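Local coordinates for protein peptide amidase (Stenotrophomonas maltophilia, PDB 1M22) that probably hydrolyses amide bonds, as a peptide amidase of the amidase signature family, at residues Gly273-Leu284 with His408-Gly419. Residues are numbered along the deposited sequence; the frame is centred on the assembly and turned at random.
Sequences GKRIGLLQTPLL and HQLDALVAPTTG
Gly-277 and Val-414 lie at the middle of a parallel pairing between strands 275-279 and 412-416, neighbours in the mixed eleven-stranded sheet at the core of the amidase fold. Backbone bonds knit the strands: Gly-277 N donates to Ala-412 O, Gly-277 O accepts from Val-414 N, and Leu-279 N reaches Val-414 O at 2.9 Å. On the other edge of strand 275-279, Ile-276 and Leu-278 bond to strand 306-310.

Where the strands begin, the side chains of Asp-411 and Arg-275 bond to backbone atoms of the facing segment. Asp-411 OD1 receives Arg-275 N at 2.8 Å through its anti lone pair, while the backbone Asp-411 N returns a nearly straight bond (172°) to Arg-275 O. Asp-411 OD2 turns to a salt bridge with Lys-472 of helix 470-484. A bend at chi3 (57°) brings the Arg-275 guanidinium side-on to His-408 O, which lies in its plane and accepts from both NE (3.0 Å) and NH2 (2.9 Å). The arginine thereby grips the Schellman turn that ends helix 383-407, at whose C-prime residue, Gln-409, the carbonyl takes a weak bond from NE.

Past the end of strand 275-279, Leu-283 CD2 rests against Pro-416 CB, and Leu-284 CD2 meets Pro-416 CD. Apolar side chains also meet on both faces of the pair. Leu-410 CD1 lies 3.6 Å from Gly-277 CA, over the side-chain-less strand position. On the other face Ile-276 crosses Val-414 at about a right angle, its CG2 pressed tightly against Val-414 CG2 at 3.5 Å.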
ATOM      1  N   GLY A 273      20.736 -19.395   4.966  1.00 14.55           N
ATOM      2  CA  GLY A 273      21.291 -18.958   6.234  1.00 14.22           C
ATOM      3  C   GLY A 273      20.387 -18.073   7.071  1.00 14.84           C
ATOM      4  O   GLY A 273      20.741 -17.708   8.192  1.00 16.98           O
ATOM      5  N   LYS A 274      19.220 -17.722   6.540  1.00 11.73           N
ATOM      6  CA  LYS A 274      18.296 -16.869   7.274  1.00 10.95           C
ATOM      7  C   LYS A 274      17.545 -17.648   8.343  1.00  8.75           C
ATOM      8  O   LYS A 274      17.422 -18.869   8.269  1.00 10.91           O
ATOM      9  CB  LYS A 274      17.282 -16.228   6.321  1.00 11.56           C
ATOM     10  CG  LYS A 274      17.869 -15.279   5.290  1.00 12.72           C
ATOM     11  CD  LYS A 274      18.545 -14.081   5.943  1.00 13.85           C
ATOM     12  CE  LYS A 274      18.767 -12.958   4.937  1.00 15.98           C
ATOM     13  NZ  LYS A 274      19.525 -13.400   3.735  1.00 17.35           N
ATOM     14  N   ARG A 275      17.049 -16.923   9.339  1.00  8.97           N
ATOM     15  CA  ARG A 275      16.286 -17.518  10.425  1.00  8.33           C
ATOM     16  C   ARG A 275      14.952 -16.786  10.475  1.00  7.74           C
ATOM     17  O   ARG A 275      14.904 -15.559  10.570  1.00  8.83           O
ATOM     18  CB  ARG A 275      17.049 -17.381  11.745  1.00  8.86           C
ATOM     19  CG  ARG A 275      18.347 -18.191  11.778  1.00 10.72           C
ATOM     20  CD  ARG A 275      19.115 -17.969  13.074  1.00  9.55           C
ATOM     21  NE  ARG A 275      18.303 -18.303  14.237  1.00  9.78           N
ATOM     22  CZ  ARG A 275      18.018 -19.541  14.628  1.00  9.36           C
ATOM     23  NH1 ARG A 275      18.490 -20.581  13.951  1.00 11.95           N
ATOM     24  NH2 ARG A 275      17.240 -19.736  15.682  1.00 11.84           N
ATOM     25  N   ILE A 276      13.870 -17.553  10.403  1.00  7.78           N
ATOM     26  CA  ILE A 276      12.527 -16.993  10.379  1.00  9.15           C
ATOM     27  C   ILE A 276      11.631 -17.532  11.483  1.00  8.12           C
ATOM     28  O   ILE A 276      11.657 -18.722  11.796  1.00  9.53           O
ATOM     29  CB  ILE A 276      11.854 -17.299   9.020  1.00  9.76           C
ATOM     30  CG1 ILE A 276      12.630 -16.622   7.894  1.00 12.46           C
ATOM     31  CG2 ILE A 276      10.398 -16.855   9.031  1.00 11.40           C
ATOM     32  CD1 ILE A 276      12.122 -16.976   6.507  1.00 14.83           C
ATOM     33  N   GLY A 277      10.834 -16.642  12.063  1.00  7.42           N
ATOM     34  CA  GLY A 277       9.902 -17.045  13.093  1.00  8.46           C
ATOM     35  C   GLY A 277       8.489 -17.063  12.532  1.00  9.49           C
ATOM     36  O   GLY A 277       7.997 -16.041  12.048  1.00 10.04           O
ATOM     37  N   LEU A 278       7.845 -18.225  12.568  1.00  8.44           N
ATOM     38  CA  LEU A 278       6.471 -18.359  12.080  1.00  8.83           C
ATOM     39  C   LEU A 278       5.552 -18.020  13.246  1.00  8.50           C
ATOM     40  O   LEU A 278       5.482 -18.763  14.227  1.00  9.44           O
ATOM     41  CB  LEU A 278       6.209 -19.788  11.600  1.00 11.84           C
ATOM     42  CG  LEU A 278       4.776 -20.105  11.154  1.00 14.14           C
ATOM     43  CD1 LEU A 278       4.353 -19.177  10.021  1.00 15.05           C
ATOM     44  CD2 LEU A 278       4.704 -21.558  10.715  1.00 17.65           C
ATOM     45  N   LEU A 279       4.848 -16.897  13.138  1.00  9.30           N
ATOM     46  CA  LEU A 279       3.971 -16.435  14.205  1.00  9.39           C
ATOM     47  C   LEU A 279       2.779 -17.334  14.489  1.00 11.20           C
ATOM     48  O   LEU A 279       1.997 -17.663  13.598  1.00 11.36           O
ATOM     49  CB  LEU A 279       3.501 -15.008  13.906  1.00  9.53           C
ATOM     50  CG  LEU A 279       4.630 -13.973  13.849  1.00  9.14           C
ATOM     51  CD1 LEU A 279       4.064 -12.616  13.475  1.00 11.46           C
ATOM     52  CD2 LEU A 279       5.339 -13.903  15.193  1.00 13.60           C
ATOM     53  N   GLN A 280       2.649 -17.719  15.755  1.00 12.00           N
ATOM     54  CA  GLN A 280       1.567 -18.584  16.193  1.00 13.57           C
ATOM     55  C   GLN A 280       0.351 -17.781  16.636  1.00 14.08           C
ATOM     56  O   GLN A 280       0.380 -17.112  17.669  1.00 16.23           O
ATOM     57  CB  GLN A 280       2.050 -19.464  17.348  1.00 14.66           C
ATOM     58  CG  GLN A 280       3.274 -20.293  17.007  1.00 15.02           C
ATOM     59  CD  GLN A 280       3.008 -21.285  15.897  1.00 15.66           C
ATOM     60  OE1 GLN A 280       2.224 -22.220  16.061  1.00 19.11           O
ATOM     61  NE2 GLN A 280       3.654 -21.085  14.754  1.00 14.85           N
ATOM     62  N   THR A 281      -0.707 -17.835  15.833  1.00 15.08           N
ATOM     63  CA  THR A 281      -1.955 -17.146  16.140  1.00 15.12           C
ATOM     64  C   THR A 281      -3.070 -17.983  15.530  1.00 14.25           C
ATOM     65  O   THR A 281      -2.810 -18.882  14.725  1.00 14.33           O
ATOM     66  CB  THR A 281      -2.030 -15.726  15.520  1.00 14.90           C
ATOM     67  OG1 THR A 281      -2.349 -15.823  14.127  1.00 14.25           O
ATOM     68  CG2 THR A 281      -0.712 -14.988  15.694  1.00 16.52           C
ATOM     69  N   PRO A 282      -4.327 -17.702  15.905  1.00 16.66           N
ATOM     70  CA  PRO A 282      -5.474 -18.446  15.377  1.00 16.05           C
ATOM     71  C   PRO A 282      -5.601 -18.391  13.855  1.00 14.73           C
ATOM     72  O   PRO A 282      -6.275 -19.227  13.256  1.00 15.49           O
ATOM     73  CB  PRO A 282      -6.659 -17.787  16.078  1.00 17.92           C
ATOM     74  CG  PRO A 282      -6.080 -17.394  17.399  1.00 18.67           C
ATOM     75  CD  PRO A 282      -4.748 -16.802  16.995  1.00 15.76           C
ATOM     76  N   LEU A 283      -4.950 -17.415  13.230  1.00 13.28           N
ATOM     77  CA  LEU A 283      -5.025 -17.281  11.779  1.00 13.00           C
ATOM     78  C   LEU A 283      -4.439 -18.499  11.067  1.00 12.36           C
ATOM     79  O   LEU A 283      -4.790 -18.786   9.923  1.00 12.34           O
ATOM     80  CB  LEU A 283      -4.301 -16.006  11.330  1.00 14.34           C
ATOM     81  CG  LEU A 283      -4.502 -15.566   9.876  1.00 13.21           C
ATOM     82  CD1 LEU A 283      -5.989 -15.410   9.576  1.00 15.10           C
ATOM     83  CD2 LEU A 283      -3.769 -14.248   9.641  1.00 14.19           C
ATOM     84  N   LEU A 284      -3.551 -19.223  11.746  1.00 12.51           N
ATOM     85  CA  LEU A 284      -2.946 -20.416  11.159  1.00 12.85           C
ATOM     86  C   LEU A 284      -3.987 -21.517  10.974  1.00 13.19           C
ATOM     87  O   LEU A 284      -3.804 -22.421  10.157  1.00 13.94           O
ATOM     88  CB  LEU A 284      -1.820 -20.946  12.054  1.00 13.23           C
ATOM     89  CG  LEU A 284      -0.590 -20.069  12.293  1.00 10.30           C
ATOM     90  CD1 LEU A 284       0.358 -20.787  13.245  1.00 13.71           C
ATOM     91  CD2 LEU A 284       0.105 -19.769  10.973  1.00 12.61           C
ATOM     92  N   HIS A 408      15.130 -15.544  19.347  1.00 10.31           N
ATOM     93  CA  HIS A 408      15.602 -16.692  18.570  1.00  9.41           C
ATOM     94  C   HIS A 408      16.577 -16.266  17.476  1.00  7.92           C
ATOM     95  O   HIS A 408      16.837 -17.023  16.540  1.00  9.05           O
ATOM     96  CB  HIS A 408      14.413 -17.422  17.936  1.00 11.63           C
ATOM     97  CG  HIS A 408      13.539 -18.126  18.927  1.00 13.86           C
ATOM     98  ND1 HIS A 408      13.768 -19.423  19.335  1.00 17.66           N
ATOM     99  CD2 HIS A 408      12.448 -17.705  19.608  1.00 14.50           C
ATOM    100  CE1 HIS A 408      12.855 -19.770  20.224  1.00 15.23           C
ATOM    101  NE2 HIS A 408      12.042 -18.745  20.407  1.00 17.96           N
ATOM    102  N   GLN A 409      17.125 -15.064  17.624  1.00  9.33           N
ATOM    103  CA  GLN A 409      18.054 -14.481  16.657  1.00  8.87           C
ATOM    104  C   GLN A 409      17.515 -14.659  15.243  1.00  8.24           C
ATOM    105  O   GLN A 409      18.138 -15.294  14.388  1.00  9.35           O
ATOM    106  CB  GLN A 409      19.449 -15.107  16.771  1.00  9.01           C
ATOM    107  CG  GLN A 409      20.512 -14.230  16.114  1.00 12.57           C
ATOM    108  CD  GLN A 409      21.921 -14.753  16.282  1.00 16.51           C
ATOM    109  OE1 GLN A 409      22.353 -15.071  17.388  1.00 19.19           O
ATOM    110  NE2 GLN A 409      22.656 -14.828  15.179  1.00 17.87           N
ATOM    111  N   LEU A 410      16.348 -14.067  15.015  1.00  8.87           N
ATOM    112  CA  LEU A 410      15.659 -14.146  13.734  1.00  8.43           C
ATOM    113  C   LEU A 410      15.892 -12.934  12.842  1.00  7.75           C
ATOM    114  O   LEU A 410      16.196 -11.835  13.313  1.00  9.82           O
ATOM    115  CB  LEU A 410      14.157 -14.299  13.975  1.00  8.27           C
ATOM    116  CG  LEU A 410      13.749 -15.433  14.918  1.00  8.44           C
ATOM    117  CD1 LEU A 410      12.268 -15.322  15.228  1.00  9.09           C
ATOM    118  CD2 LEU A 410      14.075 -16.779  14.285  1.00  8.34           C
ATOM    119  N   ASP A 411      15.727 -13.153  11.541  1.00  8.48           N
ATOM    120  CA  ASP A 411      15.878 -12.105  10.540  1.00  8.89           C
ATOM    121  C   ASP A 411      14.526 -11.509  10.185  1.00  8.18           C
ATOM    122  O   ASP A 411      14.439 -10.365   9.750  1.00  9.36           O
ATOM    123  CB  ASP A 411      16.511 -12.671   9.273  1.00  9.32           C
ATOM    124  CG  ASP A 411      17.929 -13.116   9.494  1.00 11.12           C
ATOM    125  OD1 ASP A 411      18.175 -14.339   9.565  1.00 12.00           O
ATOM    126  OD2 ASP A 411      18.794 -12.229   9.611  1.00 16.24           O
ATOM    127  N   ALA A 412      13.475 -12.299  10.367  1.00  7.83           N
ATOM    128  CA  ALA A 412      12.131 -11.846  10.057  1.00  7.31           C
ATOM    129  C   ALA A 412      11.088 -12.731  10.709  1.00  7.21           C
ATOM    130  O   ALA A 412      11.377 -13.842  11.168  1.00  7.97           O
ATOM    131  CB  ALA A 412      11.917 -11.832   8.545  1.00  8.06           C
ATOM    132  N   LEU A 413       9.868 -12.211  10.752  1.00  7.31           N
ATOM    133  CA  LEU A 413       8.726 -12.929  11.287  1.00  7.88           C
ATOM    134  C   LEU A 413       7.791 -13.094  10.097  1.00  7.21           C
ATOM    135  O   LEU A 413       7.673 -12.189   9.270  1.00  8.77           O
ATOM    136  CB  LEU A 413       8.032 -12.106  12.374  1.00  7.17           C
ATOM    137  CG  LEU A 413       8.917 -11.694  13.551  1.00  7.53           C
ATOM    138  CD1 LEU A 413       8.142 -10.792  14.498  1.00 10.94           C
ATOM    139  CD2 LEU A 413       9.403 -12.938  14.276  1.00 10.48           C
ATOM    140  N   VAL A 414       7.150 -14.250   9.991  1.00  7.04           N
ATOM    141  CA  VAL A 414       6.215 -14.481   8.898  1.00  7.69           C
ATOM    142  C   VAL A 414       4.906 -15.055   9.414  1.00  8.13           C
ATOM    143  O   VAL A 414       4.847 -15.637  10.501  1.00  7.85           O
ATOM    144  CB  VAL A 414       6.788 -15.436   7.824  1.00  8.41           C
ATOM    145  CG1 VAL A 414       8.077 -14.868   7.261  1.00  8.09           C
ATOM    146  CG2 VAL A 414       7.004 -16.820   8.410  1.00  9.84           C
ATOM    147  N   ALA A 415       3.855 -14.882   8.624  1.00  7.63           N
ATOM    148  CA  ALA A 415       2.532 -15.369   8.983  1.00  8.49           C
ATOM    149  C   ALA A 415       1.600 -15.106   7.821  1.00  7.26           C
ATOM    150  O   ALA A 415       1.941 -14.366   6.899  1.00  7.63           O
ATOM    151  CB  ALA A 415       2.022 -14.618  10.210  1.00  8.90           C
ATOM    152  N   PRO A 416       0.419 -15.741   7.825  1.00  7.58           N
ATOM    153  CA  PRO A 416      -0.502 -15.469   6.719  1.00  7.57           C
ATOM    154  C   PRO A 416      -0.845 -13.994   6.943  1.00  6.98           C
ATOM    155  O   PRO A 416      -0.947 -13.554   8.090  1.00  8.20           O
ATOM    156  CB  PRO A 416      -1.695 -16.370   7.029  1.00  7.98           C
ATOM    157  CG  PRO A 416      -1.091 -17.495   7.815  1.00 10.89           C
ATOM    158  CD  PRO A 416      -0.107 -16.787   8.716  1.00  9.08           C
ATOM    159  N   THR A 417      -1.014 -13.224   5.875  1.00  6.91           N
ATOM    160  CA  THR A 417      -1.321 -11.807   6.027  1.00  5.57           C
ATOM    161  C   THR A 417      -2.699 -11.562   6.635  1.00  6.58           C
ATOM    162  O   THR A 417      -2.852 -10.770   7.568  1.00  8.58           O
ATOM    163  CB  THR A 417      -1.225 -11.096   4.669  1.00  7.06           C
ATOM    164  OG1 THR A 417       0.063 -11.365   4.100  1.00  7.58           O
ATOM    165  CG2 THR A 417      -1.404  -9.589   4.828  1.00  7.41           C
ATOM    166  N   THR A 418      -3.697 -12.254   6.101  1.00  6.99           N
ATOM    167  CA  THR A 418      -5.068 -12.116   6.569  1.00  8.48           C
ATOM    168  C   THR A 418      -5.875 -13.269   5.981  1.00  8.36           C
ATOM    169  O   THR A 418      -5.302 -14.218   5.448  1.00  7.90           O
ATOM    170  CB  THR A 418      -5.658 -10.749   6.120  1.00  9.75           C
ATOM    171  OG1 THR A 418      -6.973 -10.586   6.666  1.00 11.21           O
ATOM    172  CG2 THR A 418      -5.723 -10.654   4.595  1.00  9.70           C
ATOM    173  N   GLY A 419      -7.199 -13.203   6.098  1.00  8.92           N
ATOM    174  CA  GLY A 419      -8.042 -14.247   5.541  1.00  9.42           C
ATOM    175  C   GLY A 419      -8.366 -13.901   4.099  1.00  9.80           C
ATOM    176  O   GLY A 419      -7.637 -13.135   3.467  1.00 11.14           O
TER